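Local coordinates for type II secretion system protein H (Vibrio cholerae, PDB 4DQ9) that forms part of the tip complex of the type II secretion pseudopilus, which is critical for recognising and binding secretion substrates, at residues 29-35 with 113-119; 75-79 with 123-127. One frame throughout, in Å; residues are numbered along the deposited sequence.

Contacts 1 and 2 belong to two different antiparallel sheets of this pseudopilin, and their centres lie about 12 Å apart. Contact 1 pairs strand 31-36 with 115-117, an outermost strand of the first sheet within this chain. Contact 2 pairs strand 71-77, an outermost strand of the second sheet, with strand 126-132. The sheets meet through side chains: Leu115 CD2 lies 3.6 Å from Phe126 CG, and Ile35 CD1 lies 3.6 Å from Phe75 CG. A probable hydrogen bond of 2.7 Å joins Phe116 N to Thr124 OG1. A sodium ion lies about 4 Å from the side chain of Arg34 in contact 1, and both contacts touch the second subunit.

Contact 1 (29-35 with 113-119); sequences QDFGVRI and PQLFVLS
Gln114 grips the backbone of Ile35 with both ends of its amide. Gln114 OE1 accepts from Ile35 N at 2.7 Å, on a lone pair in the carbonyl plane. Gln114 NE2 donates to Ile35 O at 2.9 Å, close to the amide's own plane. A bend at chi2 (97°) turns the amide back to the neighbouring strand, and the two bonds fix its rotation. Gln114 thus extends the pairing of strands 31-36 and 115-117 by side chain. Four backbone bonds hold these antiparallel strands, two between Phe31 and Val117 and two between Val33 and Leu115. Gln114 and Leu115 both face Val33, a classic beta bulge. Pro113 CB lies 3.3 Å from Val33 O. On the face of Val33 and Leu115, Leu115 CD1 reaches Val33 CB at 4.0 Å. Leu115 CD1 also meets Ile35 CD1 at 3.9 Å.

At the other end, Asp30 OD1 takes a nearly straight bond from Ser119 N at 2.8 Å, nearly along its C-O axis. A water lies 2.8 Å from Asp30 OD1 and is hydrogen-bonded to Ser119 OG. Leu118 CD2 lies close to the carboxylate of Asp30.

Leu20 of helix 2-27 packs on Phe31 and Val33, and Trp56 meets the Phe31 ring edge-to-face. Arg34 turns away to a salt bridge with Glu110 and bonds to Pro111 and Asp36. Asp30 OD2 lies near its counterpart in the second subunit. That proximity may raise the carboxylate's proton affinity, while the bond from Ser119 N to Asp30 OD1 would tend to stabilise its charge.

Contact 2 (75-79 with 123-127); sequences FELGG and VTPFT
Glu76 and Thr127 form the tight centre of this contact, as an antiparallel hydrogen-bonded pair. Glu76 N donates to Thr127 O at 2.9 Å, and the carbonyl is met almost end-on. Thr127 N returns a bond of the same length to Glu76 O, at an N-H...O angle of 162°. Thr127 O also receives a CA-H...O contact from Phe75 CA at 3.1 Å. The next pair, Leu77 and Phe126, is non-hydrogen-bonded. Phe126 CB sits 3.3 Å from Glu76 O, and Leu77 CD2 reaches the same CB at 4.2 Å. The Phe126 ring leads away from strand 75-77, because chi1 of 76° sets CG between the backbone N and the carbonyl carbon.

The opposite face is looser. There the side chains of Glu76 and Thr127 lie side by side and point the same way, with Glu76 OE1 3.7 Å from Thr127 CB. Past the strand end the pairing continues through one bond, from Gly78 N to Pro125 O. It is less straight, and the donor stands 55° out of the carbonyl plane. A water donates to Gly78 O and is hydrogen-bonded to Thr127 OG1 at 3.1 Å, so it bridges the two segments on the solvent side. Gly78 has a positive phi, which favours glycine where the chain leaves the strand.

Strand 126-132 is also paired with strand 141-145, where Ala145 touches Phe126. Phe13 and Leu17 of helix 2-27 pack on the side chain of Phe126. Leu115 of strand 115-117 touches Leu77, Thr124 and Phe126, joining this part of the sheet to the other sheet.

Contact 1 (29-35 with 113-119)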
loop_
_atom_site.group_PDB
_atom_site.type_symbol
_atom_site.label_atom_id
_atom_site.label_comp_id
_atom_site.label_asym_id
_atom_site.label_seq_id
_atom_site.Cartn_x
_atom_site.Cartn_y
_atom_site.Cartn_z
ATOM N N GLN A 29 -3.055 -11.085 8.572
ATOM C CA GLN A 29 -3.482 -10.079 7.604
ATOM C C GLN A 29 -2.688 -8.793 7.884
ATOM O O GLN A 29 -2.112 -8.644 8.966
ATOM C CB GLN A 29 -4.983 -9.820 7.615
ATOM C CG GLN A 29 -5.900 -11.078 7.300
ATOM C CD GLN A 29 -5.668 -11.910 5.948
ATOM O OE1 GLN A 29 -5.591 -11.372 4.813
ATOM N NE2 GLN A 29 -5.634 -13.244 6.099
ATOM N N ASP A 30 -2.597 -7.907 6.885
ATOM C CA ASP A 30 -1.818 -6.656 7.030
ATOM C C ASP A 30 -2.813 -5.506 7.247
ATOM O O ASP A 30 -3.932 -5.441 6.657
ATOM C CB ASP A 30 -1.024 -6.306 5.804
ATOM C CG ASP A 30 0.162 -7.205 5.523
ATOM O OD1 ASP A 30 0.641 -7.980 6.355
ATOM O OD2 ASP A 30 0.643 -7.105 4.369
ATOM N N PHE A 31 -2.420 -4.593 8.124
ATOM C CA PHE A 31 -3.145 -3.373 8.458
ATOM C C PHE A 31 -2.272 -2.157 8.265
ATOM O O PHE A 31 -1.140 -2.295 7.856
ATOM C CB PHE A 31 -3.658 -3.497 9.913
ATOM C CG PHE A 31 -4.635 -4.626 10.095
ATOM C CD1 PHE A 31 -4.202 -5.939 10.390
ATOM C CD2 PHE A 31 -6.011 -4.434 9.943
ATOM C CE1 PHE A 31 -5.079 -6.970 10.546
ATOM C CE2 PHE A 31 -6.887 -5.487 10.061
ATOM C CZ PHE A 31 -6.465 -6.736 10.383
ATOM N N GLY A 32 -2.821 -0.988 8.475
ATOM C CA GLY A 32 -2.058 0.184 8.245
ATOM C C GLY A 32 -2.735 1.375 8.920
ATOM O O GLY A 32 -3.913 1.305 9.249
ATOM N N VAL A 33 -2.006 2.505 9.051
ATOM C CA VAL A 33 -2.586 3.708 9.586
ATOM C C VAL A 33 -2.296 4.835 8.572
ATOM O O VAL A 33 -1.179 4.975 8.073
ATOM C CB VAL A 33 -2.010 4.132 10.928
ATOM C CG1 VAL A 33 -2.595 5.477 11.277
ATOM C CG2 VAL A 33 -2.193 3.081 11.945
ATOM N N ARG A 34 -3.360 5.523 8.113
ATOM C CA ARG A 34 -3.221 6.737 7.298
ATOM C C ARG A 34 -3.315 7.975 8.211
ATOM O O ARG A 34 -4.258 8.031 9.037
ATOM C CB ARG A 34 -4.218 6.796 6.185
ATOM C CG ARG A 34 -3.778 7.951 5.268
ATOM C CD ARG A 34 -4.546 8.038 4.089
ATOM N NE ARG A 34 -5.862 8.501 4.511
ATOM C CZ ARG A 34 -6.987 7.816 4.424
ATOM N NH1 ARG A 34 -7.024 6.593 3.943
ATOM N NH2 ARG A 34 -8.091 8.395 4.891
ATOM N N ILE A 35 -2.269 8.815 8.237
ATOM C CA ILE A 35 -2.306 10.023 8.979
ATOM C C ILE A 35 -2.582 11.191 8.007
ATOM O O ILE A 35 -1.884 11.345 7.005
ATOM C CB ILE A 35 -0.893 10.207 9.593
ATOM C CG1 ILE A 35 -0.436 8.967 10.388
ATOM C CG2 ILE A 35 -0.873 11.508 10.476
ATOM C CD1 ILE A 35 1.082 8.949 10.784
ATOM N N PRO A 113 -2.111 3.860 3.467
ATOM C CA PRO A 113 -1.491 4.239 4.761
ATOM C C PRO A 113 -0.032 4.558 4.619
ATOM O O PRO A 113 0.644 3.931 3.763
ATOM C CB PRO A 113 -1.603 2.930 5.580
ATOM C CG PRO A 113 -1.699 1.832 4.462
ATOM C CD PRO A 113 -2.410 2.440 3.385
ATOM N N GLN A 114 0.504 5.485 5.422
ATOM C CA GLN A 114 1.939 5.738 5.486
ATOM C C GLN A 114 2.570 4.779 6.469
ATOM O O GLN A 114 3.771 4.506 6.376
ATOM C CB GLN A 114 2.300 7.148 5.948
ATOM C CG GLN A 114 1.703 8.191 5.088
ATOM C CD GLN A 114 0.373 8.727 5.717
ATOM O OE1 GLN A 114 -0.336 8.024 6.526
ATOM N NE2 GLN A 114 0.083 9.979 5.423
ATOM N N LEU A 115 1.783 4.241 7.372
ATOM C CA LEU A 115 2.273 3.274 8.366
ATOM C C LEU A 115 1.782 1.889 8.092
ATOM O O LEU A 115 0.564 1.669 8.168
ATOM C CB LEU A 115 1.949 3.709 9.817
ATOM C CG LEU A 115 2.176 5.149 10.256
ATOM C CD1 LEU A 115 1.768 5.285 11.751
ATOM C CD2 LEU A 115 3.644 5.480 10.011
ATOM N N PHE A 116 2.665 0.957 7.745
ATOM C CA PHE A 116 2.306 -0.397 7.554
ATOM C C PHE A 116 2.435 -1.184 8.820
ATOM O O PHE A 116 3.434 -1.054 9.561
ATOM C CB PHE A 116 3.088 -1.041 6.404
ATOM C CG PHE A 116 3.023 -0.253 5.130
ATOM C CD1 PHE A 116 1.875 -0.357 4.324
ATOM C CD2 PHE A 116 4.053 0.539 4.699
ATOM C CE1 PHE A 116 1.831 0.366 3.114
ATOM C CE2 PHE A 116 3.923 1.357 3.508
ATOM C CZ PHE A 116 2.797 1.173 2.710
ATOM N N VAL A 117 1.449 -2.030 9.048
ATOM C CA VAL A 117 1.350 -2.847 10.260
ATOM C C VAL A 117 1.176 -4.270 9.734
ATOM O O VAL A 117 0.034 -4.739 9.554
ATOM C CB VAL A 117 0.244 -2.381 11.185
ATOM C CG1 VAL A 117 0.138 -3.294 12.515
ATOM C CG2 VAL A 117 0.420 -0.901 11.539
ATOM N N LEU A 118 2.322 -4.896 9.462
ATOM C CA LEU A 118 2.327 -6.127 8.690
ATOM C C LEU A 118 2.124 -7.406 9.592
ATOM O O LEU A 118 2.414 -7.412 10.788
ATOM C CB LEU A 118 3.603 -6.265 7.925
ATOM C CG LEU A 118 4.056 -5.086 7.027
ATOM C CD1 LEU A 118 5.354 -5.354 6.318
ATOM C CD2 LEU A 118 2.947 -4.742 6.118
ATOM N N SER A 119 1.687 -8.488 8.943
ATOM C CA SER A 119 1.463 -9.767 9.573
ATOM C C SER A 119 2.685 -10.368 10.244
ATOM O O SER A 119 2.561 -11.169 11.178
ATOM C CB SER A 119 0.830 -10.799 8.644
ATOM O OG SER A 119 1.718 -10.978 7.580
HETATM O O HOH W 1 1.081 -10.464 5.067
#

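Contact 2 (75-79 with 123-127)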
loop_
_atom_site.group_PDB
_atom_site.type_symbol
_atom_site.label_atom_id
_atom_site.label_comp_id
_atom_site.label_asym_id
_atom_site.label_seq_id
_atom_site.Cartn_x
_atom_site.Cartn_y
_atom_site.Cartn_z
ATOM N N PHE A 75 3.884 14.108 12.196
ATOM C CA PHE A 75 4.540 12.814 12.193
ATOM C C PHE A 75 5.883 12.929 11.393
ATOM O O PHE A 75 6.033 13.826 10.533
ATOM C CB PHE A 75 3.698 11.649 11.686
ATOM C CG PHE A 75 3.486 11.569 10.211
ATOM C CD1 PHE A 75 2.612 12.458 9.566
ATOM C CD2 PHE A 75 4.103 10.570 9.476
ATOM C CE1 PHE A 75 2.379 12.416 8.189
ATOM C CE2 PHE A 75 3.909 10.505 8.067
ATOM C CZ PHE A 75 3.050 11.466 7.419
ATOM N N GLU A 76 6.757 11.993 11.709
ATOM C CA GLU A 76 8.068 11.798 11.088
ATOM C C GLU A 76 8.102 10.329 10.700
ATOM O O GLU A 76 7.588 9.456 11.467
ATOM C CB GLU A 76 9.248 12.036 12.063
ATOM C CG GLU A 76 9.479 13.382 12.487
ATOM C CD GLU A 76 10.348 13.512 13.682
ATOM O OE1 GLU A 76 10.389 12.629 14.595
ATOM O OE2 GLU A 76 10.985 14.567 13.728
ATOM N N LEU A 77 8.635 10.028 9.516
ATOM C CA LEU A 77 9.014 8.656 9.142
ATOM C C LEU A 77 10.449 8.408 9.290
ATOM O O LEU A 77 11.250 9.118 8.706
ATOM C CB LEU A 77 8.673 8.406 7.650
ATOM C CG LEU A 77 7.178 8.626 7.398
ATOM C CD1 LEU A 77 6.791 8.557 5.898
ATOM C CD2 LEU A 77 6.318 7.629 8.105
ATOM N N GLY A 78 10.748 7.394 10.094
ATOM C CA GLY A 78 12.106 6.953 10.309
ATOM C C GLY A 78 12.869 8.133 10.880
ATOM O O GLY A 78 12.386 8.813 11.782
ATOM N N GLY A 79 13.998 8.438 10.269
ATOM C CA GLY A 79 14.806 9.534 10.751
ATOM C C GLY A 79 14.508 10.846 10.079
ATOM O O GLY A 79 15.282 11.799 10.224
ATOM N N VAL A 123 6.497 -2.940 11.898
ATOM C CA VAL A 123 5.709 -1.722 11.792
ATOM C C VAL A 123 6.674 -0.704 11.205
ATOM O O VAL A 123 7.835 -0.600 11.629
ATOM C CB VAL A 123 5.114 -1.249 13.180
ATOM C CG1 VAL A 123 4.475 0.129 13.094
ATOM C CG2 VAL A 123 4.154 -2.302 13.840
ATOM N N THR A 124 6.135 0.101 10.315
ATOM C CA THR A 124 6.912 1.215 9.754
ATOM C C THR A 124 7.502 2.132 10.853
ATOM O O THR A 124 6.753 2.536 11.750
ATOM C CB THR A 124 6.037 2.088 8.870
ATOM O OG1 THR A 124 5.388 1.277 7.872
ATOM C CG2 THR A 124 6.730 3.327 8.352
ATOM N N PRO A 125 8.850 2.430 10.805
ATOM C CA PRO A 125 9.394 3.294 11.864
ATOM C C PRO A 125 8.841 4.669 11.751
ATOM O O PRO A 125 8.853 5.226 10.678
ATOM C CB PRO A 125 10.864 3.181 11.675
ATOM C CG PRO A 125 11.084 1.891 10.882
ATOM C CD PRO A 125 9.918 1.765 10.017
ATOM N N PHE A 126 8.358 5.225 12.851
ATOM C CA PHE A 126 7.776 6.568 12.774
ATOM C C PHE A 126 7.685 7.154 14.184
ATOM O O PHE A 126 7.773 6.409 15.187
ATOM C CB PHE A 126 6.338 6.525 12.143
ATOM C CG PHE A 126 5.301 5.999 13.124
ATOM C CD1 PHE A 126 5.105 4.604 13.437
ATOM C CD2 PHE A 126 4.525 6.913 13.910
ATOM C CE1 PHE A 126 4.239 4.164 14.404
ATOM C CE2 PHE A 126 3.664 6.463 14.869
ATOM C CZ PHE A 126 3.463 5.086 15.169
ATOM N N THR A 127 7.372 8.460 14.231
ATOM C CA THR A 127 6.966 9.179 15.449
ATOM C C THR A 127 5.689 9.984 15.094
ATOM O O THR A 127 5.732 10.673 14.053
ATOM C CB THR A 127 8.035 10.087 15.930
ATOM O OG1 THR A 127 9.148 9.285 16.309
ATOM C CG2 THR A 127 7.563 10.844 17.183
HETATM O O HOH W 2 10.759 8.153 13.907
#